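Local coordinates for putative metal-dependent phosphoesterase (Bifidobacterium adolescentis, PDB 3O0F), which hydrolyses phosphoesters as a metal-dependent enzyme of the PHP family, binding AMP beside a cluster of two iron ions and one zinc ion, at residues E75-D80 with A108-R113; V79-S84 with D216-A221; S100-N105 with H186-A191; L133-E138 with I149-V154. All coordinates share one frame; numbering follows the deposited sequence.

Contact 1 of 4, residues E75-D80 with A108-R113; sequences EITAVD and AARLRR. With FE (Fe (III) ion), chain D; FE (Fe (III) ion), chain E; AMP (adenosine monophosphate), chain B.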
loop_
_atom_site.group_PDB
_atom_site.type_symbol
_atom_site.label_atom_id
_atom_site.label_comp_id
_atom_site.label_asym_id
_atom_site.label_seq_id
_atom_site.Cartn_x
_atom_site.Cartn_y
_atom_site.Cartn_z
ATOM N N GLU A 75 -3.661 0.570 -1.955
ATOM C CA GLU A 75 -2.616 1.567 -1.719
ATOM C C GLU A 75 -2.292 2.196 -3.077
ATOM O O GLU A 75 -1.852 1.535 -4.014
ATOM C CB GLU A 75 -1.361 0.954 -1.072
ATOM C CG GLU A 75 -0.324 2.002 -0.855
ATOM C CD GLU A 75 0.841 1.573 0.038
ATOM O OE1 GLU A 75 0.955 0.410 0.303
ATOM O OE2 GLU A 75 1.577 2.449 0.543
ATOM N N ILE A 76 -2.559 3.484 -3.186
ATOM C CA ILE A 76 -2.467 4.159 -4.462
ATOM C C ILE A 76 -1.138 4.898 -4.523
ATOM O O ILE A 76 -0.823 5.725 -3.642
ATOM C CB ILE A 76 -3.621 5.168 -4.664
ATOM C CG1 ILE A 76 -4.965 4.460 -4.463
ATOM C CG2 ILE A 76 -3.532 5.831 -6.071
ATOM C CD1 ILE A 76 -6.179 5.379 -4.518
ATOM N N THR A 77 -0.408 4.635 -5.601
ATOM C CA THR A 77 0.863 5.306 -5.866
ATOM C C THR A 77 0.599 6.735 -6.361
ATOM O O THR A 77 -0.172 6.933 -7.291
ATOM C CB THR A 77 1.638 4.511 -6.990
ATOM O OG1 THR A 77 1.614 3.110 -6.705
ATOM C CG2 THR A 77 3.108 4.955 -7.135
ATOM N N ALA A 78 1.229 7.721 -5.747
ATOM C CA ALA A 78 0.984 9.089 -6.070
ATOM C C ALA A 78 2.254 9.934 -5.872
ATOM O O ALA A 78 3.261 9.440 -5.364
ATOM C CB ALA A 78 -0.215 9.644 -5.244
ATOM N N VAL A 79 2.195 11.184 -6.315
ATOM C CA VAL A 79 3.302 12.122 -6.156
ATOM C C VAL A 79 2.790 13.507 -5.803
ATOM O O VAL A 79 1.739 13.924 -6.283
ATOM C CB VAL A 79 4.189 12.217 -7.447
ATOM C CG1 VAL A 79 3.341 12.540 -8.679
ATOM C CG2 VAL A 79 5.263 13.274 -7.265
ATOM N N ASP A 80 3.551 14.226 -4.979
ATOM C CA ASP A 80 3.248 15.609 -4.628
ATOM C C ASP A 80 4.496 16.517 -4.726
ATOM O O ASP A 80 5.419 16.440 -3.907
ATOM C CB ASP A 80 2.643 15.654 -3.228
ATOM C CG ASP A 80 1.922 16.946 -2.956
ATOM O OD1 ASP A 80 2.447 17.993 -3.392
ATOM O OD2 ASP A 80 0.866 16.921 -2.275
ATOM N N ALA A 108 -0.354 0.001 -16.208
ATOM C CA ALA A 108 0.309 -0.043 -17.517
ATOM C C ALA A 108 1.632 0.739 -17.471
ATOM O O ALA A 108 2.657 0.292 -18.024
ATOM C CB ALA A 108 -0.657 0.481 -18.676
ATOM N N ALA A 109 1.637 1.907 -16.825
ATOM C CA ALA A 109 2.872 2.682 -16.652
ATOM C C ALA A 109 3.938 1.881 -15.840
ATOM O O ALA A 109 5.120 1.809 -16.226
ATOM C CB ALA A 109 2.554 4.063 -15.968
ATOM N N ARG A 110 3.514 1.276 -14.728
ATOM C CA ARG A 110 4.334 0.297 -13.954
ATOM C C ARG A 110 4.919 -0.874 -14.789
ATOM O O ARG A 110 6.102 -1.190 -14.696
ATOM C CB ARG A 110 3.520 -0.311 -12.816
ATOM C CG ARG A 110 3.362 0.584 -11.601
ATOM C CD ARG A 110 2.512 -0.129 -10.518
ATOM N NE ARG A 110 2.717 0.514 -9.216
ATOM C CZ ARG A 110 3.834 0.424 -8.489
ATOM N NH1 ARG A 110 4.858 -0.317 -8.890
ATOM N NH2 ARG A 110 3.929 1.071 -7.334
ATOM N N LEU A 111 4.087 -1.498 -15.596
ATOM C CA LEU A 111 4.534 -2.576 -16.454
ATOM C C LEU A 111 5.633 -2.105 -17.418
ATOM O O LEU A 111 6.670 -2.764 -17.559
ATOM C CB LEU A 111 3.371 -3.110 -17.277
ATOM C CG LEU A 111 3.657 -4.372 -18.088
ATOM C CD1 LEU A 111 4.118 -5.437 -17.114
ATOM C CD2 LEU A 111 2.432 -4.849 -18.896
ATOM N N ARG A 112 5.381 -0.973 -18.062
ATOM C CA ARG A 112 6.283 -0.407 -19.042
ATOM C C ARG A 112 7.627 -0.061 -18.423
ATOM O O ARG A 112 8.676 -0.384 -18.970
ATOM C CB ARG A 112 5.654 0.858 -19.611
ATOM C CG ARG A 112 6.266 1.303 -20.905
ATOM C CD ARG A 112 5.492 2.460 -21.503
ATOM N NE ARG A 112 6.187 3.717 -21.291
ATOM C CZ ARG A 112 7.291 4.058 -21.942
ATOM N NH1 ARG A 112 7.815 3.224 -22.827
ATOM N NH2 ARG A 112 7.871 5.222 -21.707
ATOM N N ARG A 113 7.561 0.602 -17.272
ATOM C CA ARG A 113 8.719 1.023 -16.513
ATOM C C ARG A 113 9.559 -0.164 -16.022
ATOM O O ARG A 113 10.806 -0.120 -16.002
ATOM C CB ARG A 113 8.194 1.771 -15.285
ATOM C CG ARG A 113 9.105 2.719 -14.585
ATOM C CD ARG A 113 9.903 2.137 -13.413
ATOM N NE ARG A 113 9.199 1.235 -12.530
ATOM C CZ ARG A 113 9.277 1.237 -11.192
ATOM N NH1 ARG A 113 10.004 2.113 -10.503
ATOM N NH2 ARG A 113 8.581 0.338 -10.530
HETATM FE FE FE D . 3.692 2.335 0.925
HETATM FE FE FE E . 2.085 -0.588 1.843
HETATM P P AMP B . 8.002 0.554 -6.982
HETATM O O1P AMP B . 6.705 1.171 -6.607
HETATM O O2P AMP B . 7.794 -0.398 -8.132
HETATM O O3P AMP B . 9.149 1.545 -7.191
HETATM O "O5'" AMP B . 8.438 -0.368 -5.742
HETATM C "C5'" AMP B . 8.791 0.223 -4.516
HETATM C "C4'" AMP B . 8.025 -0.501 -3.451
HETATM O "O4'" AMP B . 8.607 -1.793 -3.127
HETATM C "C3'" AMP B . 7.982 0.319 -2.166
HETATM O "O3'" AMP B . 6.671 0.846 -2.007
HETATM C "C2'" AMP B . 8.228 -0.796 -1.165
HETATM O "O2'" AMP B . 8.234 -0.621 0.252
HETATM C "C1'" AMP B . 8.054 -2.140 -1.859
HETATM N N9 AMP B . 8.758 -3.241 -1.177
HETATM C C8 AMP B . 8.270 -4.475 -1.029
HETATM N N7 AMP B . 9.156 -5.253 -0.373
HETATM C C5 AMP B . 10.236 -4.507 -0.091
HETATM C C6 AMP B . 11.527 -4.713 0.587
HETATM N N6 AMP B . 11.867 -5.926 1.131
HETATM N N1 AMP B . 12.366 -3.659 0.630
HETATM C C2 AMP B . 12.081 -2.453 0.107
HETATM N N3 AMP B . 10.922 -2.197 -0.515
HETATM C C4 AMP B . 9.975 -3.168 -0.632
HETATM O O HOH W 1 3.248 1.048 2.400
#
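Thr-77 and Arg-110 reach for each other from opposite directions, the strand offering a hydroxyl and the helix a long arm, since their CA atoms lie 10.1 Å apart. Arg-110 NH2 donates to Thr-77 OG1 at 3.1 Å and an angle of 167°, with the oxygen at the guanidinium edge, in its plane. The hydroxyl also bonds Asp-51, whose carboxylate forms a salt bridge with Arg-110 NE, so the NE/NH2 edge is held by the protein, while NH1 and NH2 also turn to the phosphate. With its aliphatic part extended (chi2 180°), Arg-110 spans the gap and gives NH2 to AMP O1P at 2.9 Å and NH1 to AMP O2P at 3.0 Å. Arg-113, one helical turn on, bends at chi2 and chi3 to set NH2 2.6 Å from AMP O2P. An alanine at Arg-110 is likely to leave the phosphate short of positive charge and Asp-51 without its salt-bridge mate. All this close fitting is polar and centred on the phosphate; the far side of the helix, with Ala-108 and Arg-112, faces solvent. On the strand, two residues before Thr-77, Glu-75 bridges the irons, its OE2 2.1 Å from the iron of chain D and its OE1 on the iron of chain E. The bridging carboxylate belongs to the multinuclear metal site characteristic of PHP domains, and the arginines form the phosphate pocket beside it.

Contact 2 of 4, residues V79-S84 with D216-A221; sequences VDEDVS and DEQLDA
Asp-80 and Val-83 end a type II' beta turn that joins strands 70-80 and 83-90 as a two-residue hairpin, and Asp-80 comes closest to the helix, its CA 7.7 Å from the CA of Gln-218. The turn is tied by Val-83 N to Asp-80 O at 3.0 Å; Glu-81 occupies its second position with a positive phi of 53°, unusual for a residue with a side chain. Gln-218 carries the helix side of the contact. Its CG lies opposite the carbonyl carbon and the rest of the chain is extended, which sends the amide out from helix 216-225 to the turn. NE2 makes a weak hydrogen bond to Asp-80 OD1, 3.1 Å long, the amide standing nearly upright on the carboxylate plane (80°). Glu-81 comes from the opposite direction with its carboxylate almost parallel to the amide (14°), but the angle at NE2 is too poor for a bond. Val-83 CG2 adds an apolar flank at 4.1 Å from NE2. The other end of the amide is pinned: OE1 accepts from Arg-212 and from the backbone N of Ser-215, just before the helix. Asp-80 OD2 bonds Thr-185 and, at 2.5 Å, water 2, which also donates to Gln-218 O. A leucine in place of Gln-218 would probably leave Ser-215 N and Arg-212 without this acceptor and the Asp-80 carboxylate without its amide donor. A neutral group with both donor and acceptor thus suits a place between acidic side chains and an arginine, linking them without adding charge.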
loop_
_atom_site.group_PDB
_atom_site.type_symbol
_atom_site.label_atom_id
_atom_site.label_comp_id
_atom_site.label_asym_id
_atom_site.label_seq_id
_atom_site.Cartn_x
_atom_site.Cartn_y
_atom_site.Cartn_z
ATOM N N VAL A 79 2.195 11.184 -6.315
ATOM C CA VAL A 79 3.302 12.122 -6.156
ATOM C C VAL A 79 2.790 13.507 -5.803
ATOM O O VAL A 79 1.739 13.924 -6.283
ATOM C CB VAL A 79 4.189 12.217 -7.447
ATOM C CG1 VAL A 79 3.341 12.540 -8.679
ATOM C CG2 VAL A 79 5.263 13.274 -7.265
ATOM N N ASP A 80 3.551 14.226 -4.979
ATOM C CA ASP A 80 3.248 15.609 -4.628
ATOM C C ASP A 80 4.496 16.517 -4.726
ATOM O O ASP A 80 5.419 16.440 -3.907
ATOM C CB ASP A 80 2.643 15.654 -3.228
ATOM C CG ASP A 80 1.922 16.946 -2.956
ATOM O OD1 ASP A 80 2.447 17.993 -3.392
ATOM O OD2 ASP A 80 0.866 16.921 -2.275
ATOM N N GLU A 81 4.522 17.389 -5.733
ATOM C CA GLU A 81 5.756 18.111 -6.080
ATOM C C GLU A 81 6.826 17.045 -6.257
ATOM O O GLU A 81 6.614 16.155 -7.052
ATOM C CB GLU A 81 6.082 19.196 -5.047
ATOM C CG GLU A 81 4.967 20.303 -4.999
ATOM C CD GLU A 81 4.882 21.073 -3.660
ATOM O OE1 GLU A 81 5.841 20.999 -2.841
ATOM O OE2 GLU A 81 3.838 21.742 -3.423
ATOM N N ASP A 82 7.938 17.065 -5.535
ATOM C CA ASP A 82 8.958 16.010 -5.761
ATOM C C ASP A 82 8.883 14.816 -4.782
ATOM O O ASP A 82 9.829 14.028 -4.694
ATOM C CB ASP A 82 10.381 16.618 -5.760
ATOM C CG ASP A 82 10.734 17.304 -4.434
ATOM O OD1 ASP A 82 9.833 17.921 -3.804
ATOM O OD2 ASP A 82 11.914 17.230 -4.023
ATOM N N VAL A 83 7.777 14.672 -4.056
ATOM C CA VAL A 83 7.690 13.704 -2.977
ATOM C C VAL A 83 6.819 12.515 -3.424
ATOM O O VAL A 83 5.676 12.705 -3.818
ATOM C CB VAL A 83 7.079 14.328 -1.686
ATOM C CG1 VAL A 83 7.105 13.334 -0.542
ATOM C CG2 VAL A 83 7.767 15.655 -1.280
ATOM N N SER A 84 7.373 11.315 -3.377
ATOM C CA SER A 84 6.564 10.088 -3.505
ATOM C C SER A 84 5.603 9.960 -2.314
ATOM O O SER A 84 6.018 10.039 -1.161
ATOM C CB SER A 84 7.463 8.840 -3.597
ATOM O OG SER A 84 6.715 7.636 -3.439
ATOM N N ASP A 216 3.995 20.415 6.162
ATOM C CA ASP A 216 2.685 20.786 6.717
ATOM C C ASP A 216 1.783 21.451 5.680
ATOM O O ASP A 216 0.573 21.214 5.684
ATOM C CB ASP A 216 2.822 21.767 7.890
ATOM C CG ASP A 216 3.538 21.145 9.126
ATOM O OD1 ASP A 216 3.935 19.966 9.065
ATOM O OD2 ASP A 216 3.673 21.836 10.165
ATOM N N GLU A 217 2.356 22.331 4.863
ATOM C CA GLU A 217 1.612 23.008 3.784
ATOM C C GLU A 217 1.045 22.010 2.766
ATOM O O GLU A 217 -0.101 22.136 2.374
ATOM C CB GLU A 217 2.461 24.118 3.083
ATOM C CG GLU A 217 2.703 25.336 4.003
ATOM C CD GLU A 217 3.030 26.721 3.326
ATOM O OE1 GLU A 217 4.193 26.984 2.902
ATOM O OE2 GLU A 217 2.119 27.586 3.324
ATOM N N GLN A 218 1.830 21.015 2.357
ATOM C CA GLN A 218 1.334 19.989 1.430
ATOM C C GLN A 218 0.244 19.155 2.090
ATOM O O GLN A 218 -0.726 18.769 1.431
ATOM C CB GLN A 218 2.449 19.077 0.918
ATOM C CG GLN A 218 3.549 19.797 0.095
ATOM C CD GLN A 218 4.709 18.878 -0.212
ATOM O OE1 GLN A 218 5.524 18.572 0.672
ATOM N NE2 GLN A 218 4.817 18.436 -1.492
ATOM N N LEU A 219 0.398 18.866 3.385
ATOM C CA LEU A 219 -0.634 18.151 4.102
ATOM C C LEU A 219 -1.893 18.990 4.197
ATOM O O LEU A 219 -2.983 18.445 4.042
ATOM C CB LEU A 219 -0.175 17.669 5.498
ATOM C CG LEU A 219 0.804 16.479 5.454
ATOM C CD1 LEU A 219 1.368 16.146 6.825
ATOM C CD2 LEU A 219 0.130 15.243 4.832
ATOM N N ASP A 220 -1.752 20.310 4.416
ATOM C CA ASP A 220 -2.906 21.191 4.525
ATOM C C ASP A 220 -3.697 21.221 3.238
ATOM O O ASP A 220 -4.906 21.131 3.299
ATOM C CB ASP A 220 -2.527 22.608 4.924
ATOM C CG ASP A 220 -2.131 22.715 6.397
ATOM O OD1 ASP A 220 -2.501 21.830 7.206
ATOM O OD2 ASP A 220 -1.442 23.697 6.741
ATOM N N ALA A 221 -3.007 21.268 2.102
ATOM C CA ALA A 221 -3.647 21.270 0.787
ATOM C C ALA A 221 -4.371 19.956 0.484
ATOM O O ALA A 221 -5.476 19.944 -0.116
ATOM C CB ALA A 221 -2.649 21.620 -0.286
HETATM O O HOH W 2 -0.266 18.898 -1.315
#

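Contact 3 of 4, residues S100-N105 with H186-A191; sequences SSMFAN and HEVIAA
Met-102, a selenomethionine in this crystal, reaches from helix 97-124 to Val-188, Glu-187 and Ala-191 on helix 185-194. The axes of the two short segments approach to 11.4 Å and run roughly antiparallel, at 141°, a separation that calls for a long side chain. From CB the chain heads straight across: CG is placed anti to the backbone N (chi1 179°), and with chi2 also extended, CB and CG serve as a spacer that brings the selenium to the other helix. SE is where the packing begins. It lies 3.9 Å from Val-188 CG2 and 4.3 Å from Ala-191 CB, the methyl group one turn along, and it also meets the carboxylate carbon of Glu-187, CD, at 4.3 Å. At SE the chain bends (chi3 87°), turning the terminal CE onto Val-188 CG2 at 3.8 Å; the two side chains cross at about a right angle. CE also touches Ile-76 CG2 of the strand beneath, again at 3.8 Å. A flexible, unbranched methionine chain suits this junction because it can fit three partners of different shape, the beta-branched valine gives a compact methyl to press against, and the small alanine lets the chain come near. No hydrogen bond crosses between the segments; Glu-187, at the margin, also lies against His-98. Pro-183 covers both Met-102 and Val-188, and Phe-103 packs beside them on Thr-74 and Ile-76. Two helices joined over one strand in this way form the outer layer of an alpha/beta fold, here consistent with the distorted barrel of PHP domains.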
loop_
_atom_site.group_PDB
_atom_site.type_symbol
_atom_site.label_atom_id
_atom_site.label_comp_id
_atom_site.label_asym_id
_atom_site.label_seq_id
_atom_site.Cartn_x
_atom_site.Cartn_y
_atom_site.Cartn_z
ATOM N N SER A 100 -11.102 3.442 -11.610
ATOM C CA SER A 100 -10.723 2.275 -12.424
ATOM C C SER A 100 -9.726 2.577 -13.514
ATOM O O SER A 100 -8.757 1.829 -13.686
ATOM C CB SER A 100 -11.948 1.614 -13.079
ATOM O OG SER A 100 -12.605 0.850 -12.115
ATOM N N SER A 101 -9.954 3.654 -14.252
ATOM C CA SER A 101 -9.069 3.984 -15.334
ATOM C C SER A 101 -7.745 4.551 -14.797
ATOM O O SER A 101 -6.704 4.327 -15.374
ATOM C CB SER A 101 -9.760 4.932 -16.295
ATOM O OG SER A 101 -9.647 6.237 -15.825
HETATM N N MSE A 102 -7.777 5.279 -13.687
HETATM C CA MSE A 102 -6.529 5.734 -13.078
HETATM C C MSE A 102 -5.636 4.552 -12.641
HETATM O O MSE A 102 -4.412 4.573 -12.841
HETATM C CB MSE A 102 -6.837 6.552 -11.858
HETATM C CG MSE A 102 -5.594 7.044 -11.165
HETATM SE SE MSE A 102 -6.088 8.262 -9.737
HETATM C CE MSE A 102 -6.349 6.986 -8.361
ATOM N N PHE A 103 -6.242 3.540 -12.027
ATOM C CA PHE A 103 -5.482 2.301 -11.731
ATOM C C PHE A 103 -4.954 1.589 -12.970
ATOM O O PHE A 103 -3.823 1.103 -12.954
ATOM C CB PHE A 103 -6.266 1.293 -10.922
ATOM C CG PHE A 103 -6.696 1.770 -9.556
ATOM C CD1 PHE A 103 -6.076 2.820 -8.918
ATOM C CD2 PHE A 103 -7.707 1.100 -8.894
ATOM C CE1 PHE A 103 -6.486 3.228 -7.666
ATOM C CE2 PHE A 103 -8.120 1.495 -7.652
ATOM C CZ PHE A 103 -7.502 2.550 -7.027
ATOM N N ALA A 104 -5.759 1.494 -14.021
ATOM C CA ALA A 104 -5.342 0.797 -15.235
ATOM C C ALA A 104 -4.141 1.535 -15.812
ATOM O O ALA A 104 -3.175 0.901 -16.237
ATOM C CB ALA A 104 -6.489 0.706 -16.293
ATOM N N ASN A 105 -4.191 2.864 -15.803
ATOM C CA ASN A 105 -3.093 3.662 -16.302
ATOM C C ASN A 105 -1.855 3.464 -15.452
ATOM O O ASN A 105 -0.750 3.378 -15.987
ATOM C CB ASN A 105 -3.418 5.156 -16.317
ATOM C CG ASN A 105 -4.545 5.515 -17.276
ATOM O OD1 ASN A 105 -4.877 4.745 -18.160
ATOM N ND2 ASN A 105 -5.144 6.686 -17.091
ATOM N N HIS A 186 -3.556 15.336 -5.378
ATOM C CA HIS A 186 -4.828 16.052 -5.542
ATOM C C HIS A 186 -5.805 15.280 -6.437
ATOM O O HIS A 186 -7.010 15.255 -6.171
ATOM C CB HIS A 186 -4.602 17.451 -6.111
ATOM C CG HIS A 186 -3.460 18.177 -5.467
ATOM N ND1 HIS A 186 -3.396 18.399 -4.106
ATOM C CD2 HIS A 186 -2.338 18.723 -5.994
ATOM C CE1 HIS A 186 -2.276 19.045 -3.822
ATOM N NE2 HIS A 186 -1.616 19.250 -4.950
ATOM N N GLU A 187 -5.279 14.651 -7.480
ATOM C CA GLU A 187 -6.092 13.834 -8.351
ATOM C C GLU A 187 -6.541 12.576 -7.642
ATOM O O GLU A 187 -7.712 12.215 -7.736
ATOM C CB GLU A 187 -5.388 13.411 -9.649
ATOM C CG GLU A 187 -6.393 12.608 -10.487
ATOM C CD GLU A 187 -5.908 12.062 -11.803
ATOM O OE1 GLU A 187 -4.682 12.088 -12.071
ATOM O OE2 GLU A 187 -6.802 11.604 -12.564
ATOM N N VAL A 188 -5.636 11.904 -6.955
ATOM C CA VAL A 188 -5.995 10.681 -6.191
ATOM C C VAL A 188 -7.072 10.965 -5.144
ATOM O O VAL A 188 -8.086 10.247 -5.055
ATOM C CB VAL A 188 -4.748 10.037 -5.573
ATOM C CG1 VAL A 188 -5.135 8.963 -4.494
ATOM C CG2 VAL A 188 -3.866 9.419 -6.712
ATOM N N ILE A 189 -6.903 12.031 -4.376
ATOM C CA ILE A 189 -7.913 12.353 -3.367
ATOM C C ILE A 189 -9.295 12.652 -3.970
ATOM O O ILE A 189 -10.318 12.157 -3.466
ATOM C CB ILE A 189 -7.483 13.482 -2.433
ATOM C CG1 ILE A 189 -6.297 13.032 -1.566
ATOM C CG2 ILE A 189 -8.648 13.880 -1.520
ATOM C CD1 ILE A 189 -5.591 14.187 -0.887
ATOM N N ALA A 190 -9.345 13.438 -5.046
ATOM C CA ALA A 190 -10.595 13.690 -5.714
ATOM C C ALA A 190 -11.238 12.394 -6.212
ATOM O O ALA A 190 -12.467 12.268 -6.137
ATOM C CB ALA A 190 -10.416 14.680 -6.880
ATOM N N ALA A 191 -10.432 11.469 -6.748
ATOM C CA ALA A 191 -10.948 10.238 -7.303
ATOM C C ALA A 191 -11.495 9.350 -6.186
ATOM O O ALA A 191 -12.545 8.740 -6.352
ATOM C CB ALA A 191 -9.888 9.491 -8.141
#

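Contact 4 of 4, residues L133-E138 with I149-V154; sequences LAQVKE and IADALV
The side-chain amide of Gln-135 lies beside Asp-151 with one face turned to the helix: Asp-151 O sits almost directly over CD, 4.0 Å away, and Asp-151 CB is on the same side of the plane but beyond the edge between CG and OE1, 3.6 Å from OE1. The carboxylate of Asp-151 is turned 75° from the amide, and no direct hydrogen bond crosses between the segments. This is local packing of a type I beta turn, from Leu-133 to Val-136, which follows helix 129-133, against helix 146-155. Gln-135 is the turn residue that does the touching. Its CG, anti to the carbonyl carbon (chi1 -63°), lies 3.6 Å from Ala-152 N and 4.2 Å from Ala-152 CB; the bend at chi2 then folds the amide over Asp-151. A glutamine suits this half-covered place, for its methylenes can pack while its polar end stays near the surface; Ala-152 is small enough for the turn to come in close, with its methyl also against Ile-127. Ala-155 touches Gln-135 from the next turn of the helix. Asp-151 has a second task, since its OD1 forms a salt bridge with Arg-162 NE, and Arg-162 binds AMP; the aspartate is therefore a second-shell residue that probably helps to orient that arginine. Asp-151 OD2 also approaches the turn by way of water 3, which lies 2.6 Å from Asp-151 OD2 and 2.8 Å from Gln-135 O.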
loop_
_atom_site.group_PDB
_atom_site.type_symbol
_atom_site.label_atom_id
_atom_site.label_comp_id
_atom_site.label_asym_id
_atom_site.label_seq_id
_atom_site.Cartn_x
_atom_site.Cartn_y
_atom_site.Cartn_z
ATOM N N LEU A 133 8.572 -12.300 -14.593
ATOM C CA LEU A 133 7.225 -12.810 -14.789
ATOM C C LEU A 133 6.982 -14.041 -13.915
ATOM O O LEU A 133 5.894 -14.207 -13.399
ATOM C CB LEU A 133 6.945 -13.124 -16.263
ATOM C CG LEU A 133 6.667 -11.960 -17.220
ATOM C CD1 LEU A 133 6.267 -12.513 -18.609
ATOM C CD2 LEU A 133 5.595 -11.006 -16.668
ATOM N N ALA A 134 8.001 -14.874 -13.704
ATOM C CA ALA A 134 7.871 -15.995 -12.762
ATOM C C ALA A 134 7.569 -15.591 -11.323
ATOM O O ALA A 134 7.034 -16.416 -10.557
ATOM C CB ALA A 134 9.126 -16.938 -12.828
ATOM N N GLN A 135 7.870 -14.335 -10.942
ATOM C CA GLN A 135 7.652 -13.873 -9.554
ATOM C C GLN A 135 6.320 -13.118 -9.385
ATOM O O GLN A 135 5.952 -12.751 -8.256
ATOM C CB GLN A 135 8.801 -12.957 -9.092
ATOM C CG GLN A 135 10.175 -13.609 -9.036
ATOM C CD GLN A 135 10.235 -14.827 -8.122
ATOM O OE1 GLN A 135 9.634 -14.841 -7.058
ATOM N NE2 GLN A 135 10.943 -15.867 -8.559
ATOM N N VAL A 136 5.633 -12.872 -10.509
ATOM C CA VAL A 136 4.317 -12.229 -10.543
ATOM C C VAL A 136 3.205 -13.293 -10.373
ATOM O O VAL A 136 2.818 -13.939 -11.353
ATOM C CB VAL A 136 4.166 -11.488 -11.893
ATOM C CG1 VAL A 136 2.829 -10.854 -12.033
ATOM C CG2 VAL A 136 5.256 -10.439 -12.047
ATOM N N LYS A 137 2.676 -13.452 -9.156
ATOM C CA LYS A 137 2.021 -14.696 -8.767
ATOM C C LYS A 137 0.592 -14.849 -9.223
ATOM O O LYS A 137 0.099 -15.977 -9.332
ATOM C CB LYS A 137 2.120 -14.952 -7.258
ATOM C CG LYS A 137 3.548 -15.096 -6.761
ATOM C CD LYS A 137 4.267 -16.337 -7.375
ATOM C CE LYS A 137 5.660 -16.553 -6.761
ATOM N NZ LYS A 137 6.402 -17.619 -7.487
ATOM N N GLU A 138 -0.057 -13.740 -9.546
ATOM C CA GLU A 138 -1.387 -13.805 -10.098
ATOM C C GLU A 138 -1.471 -13.350 -11.549
ATOM O O GLU A 138 -2.555 -12.995 -12.018
ATOM C CB GLU A 138 -2.329 -12.978 -9.220
ATOM C CG GLU A 138 -2.562 -13.571 -7.857
ATOM C CD GLU A 138 -3.474 -14.801 -7.907
ATOM O OE1 GLU A 138 -4.050 -15.070 -8.987
ATOM O OE2 GLU A 138 -3.612 -15.485 -6.874
ATOM N N ILE A 149 11.156 -7.590 -9.462
ATOM C CA ILE A 149 12.543 -7.588 -9.897
ATOM C C ILE A 149 13.455 -8.084 -8.770
ATOM O O ILE A 149 14.293 -8.956 -8.986
ATOM C CB ILE A 149 13.063 -6.189 -10.334
ATOM C CG1 ILE A 149 12.180 -5.556 -11.414
ATOM C CG2 ILE A 149 14.521 -6.304 -10.853
ATOM C CD1 ILE A 149 12.716 -4.203 -11.942
ATOM N N ALA A 150 13.320 -7.516 -7.573
ATOM C CA ALA A 150 14.146 -7.961 -6.436
ATOM C C ALA A 150 13.997 -9.454 -6.233
ATOM O O ALA A 150 14.991 -10.161 -6.114
ATOM C CB ALA A 150 13.775 -7.198 -5.154
ATOM N N ASP A 151 12.750 -9.945 -6.216
ATOM C CA ASP A 151 12.496 -11.377 -6.091
ATOM C C ASP A 151 13.191 -12.212 -7.176
ATOM O O ASP A 151 13.725 -13.281 -6.880
ATOM C CB ASP A 151 10.987 -11.676 -6.121
ATOM C CG ASP A 151 10.245 -11.156 -4.865
ATOM O OD1 ASP A 151 10.929 -10.841 -3.835
ATOM O OD2 ASP A 151 8.971 -11.053 -4.916
ATOM N N ALA A 152 13.153 -11.753 -8.428
ATOM C CA ALA A 152 13.810 -12.493 -9.501
ATOM C C ALA A 152 15.331 -12.558 -9.252
ATOM O O ALA A 152 15.964 -13.590 -9.533
ATOM C CB ALA A 152 13.493 -11.896 -10.858
ATOM N N LEU A 153 15.893 -11.486 -8.686
ATOM C CA LEU A 153 17.340 -11.410 -8.416
ATOM C C LEU A 153 17.703 -12.290 -7.241
ATOM O O LEU A 153 18.829 -12.769 -7.164
ATOM C CB LEU A 153 17.830 -9.963 -8.156
ATOM C CG LEU A 153 17.869 -9.042 -9.378
ATOM C CD1 LEU A 153 17.829 -7.579 -8.959
ATOM C CD2 LEU A 153 19.043 -9.334 -10.296
ATOM N N VAL A 154 16.759 -12.520 -6.334
ATOM C CA VAL A 154 16.964 -13.491 -5.235
ATOM C C VAL A 154 16.827 -14.918 -5.785
ATOM O O VAL A 154 17.679 -15.757 -5.511
ATOM C CB VAL A 154 16.004 -13.234 -4.044
ATOM C CG1 VAL A 154 16.112 -14.368 -3.000
ATOM C CG2 VAL A 154 16.276 -11.854 -3.434
HETATM O O HOH W 3 6.936 -12.520 -5.659
#

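How the contacts relate
Reading from the N terminus, contact 1 opens on strand 70-80 and contact 2 a few residues later, at the hairpin into strand 83-90. Contact 3 opens on helix 97-124 before contact 1 closes farther along that same helix, so these two cross. Contact 4 then makes a short local loop, wholly within the span of contact 3, which closes on helix 185-194; contact 2 encloses both and closes last, on helix 216-225. Contacts 1 and 3 share Ile-76 packing, joining the two faces of one strand. Contact 2 joins the C-terminal end of that strand to helix 216-225, while contact 4, touching none of the others, packs a turn on helix 146-155 near the AMP pocket.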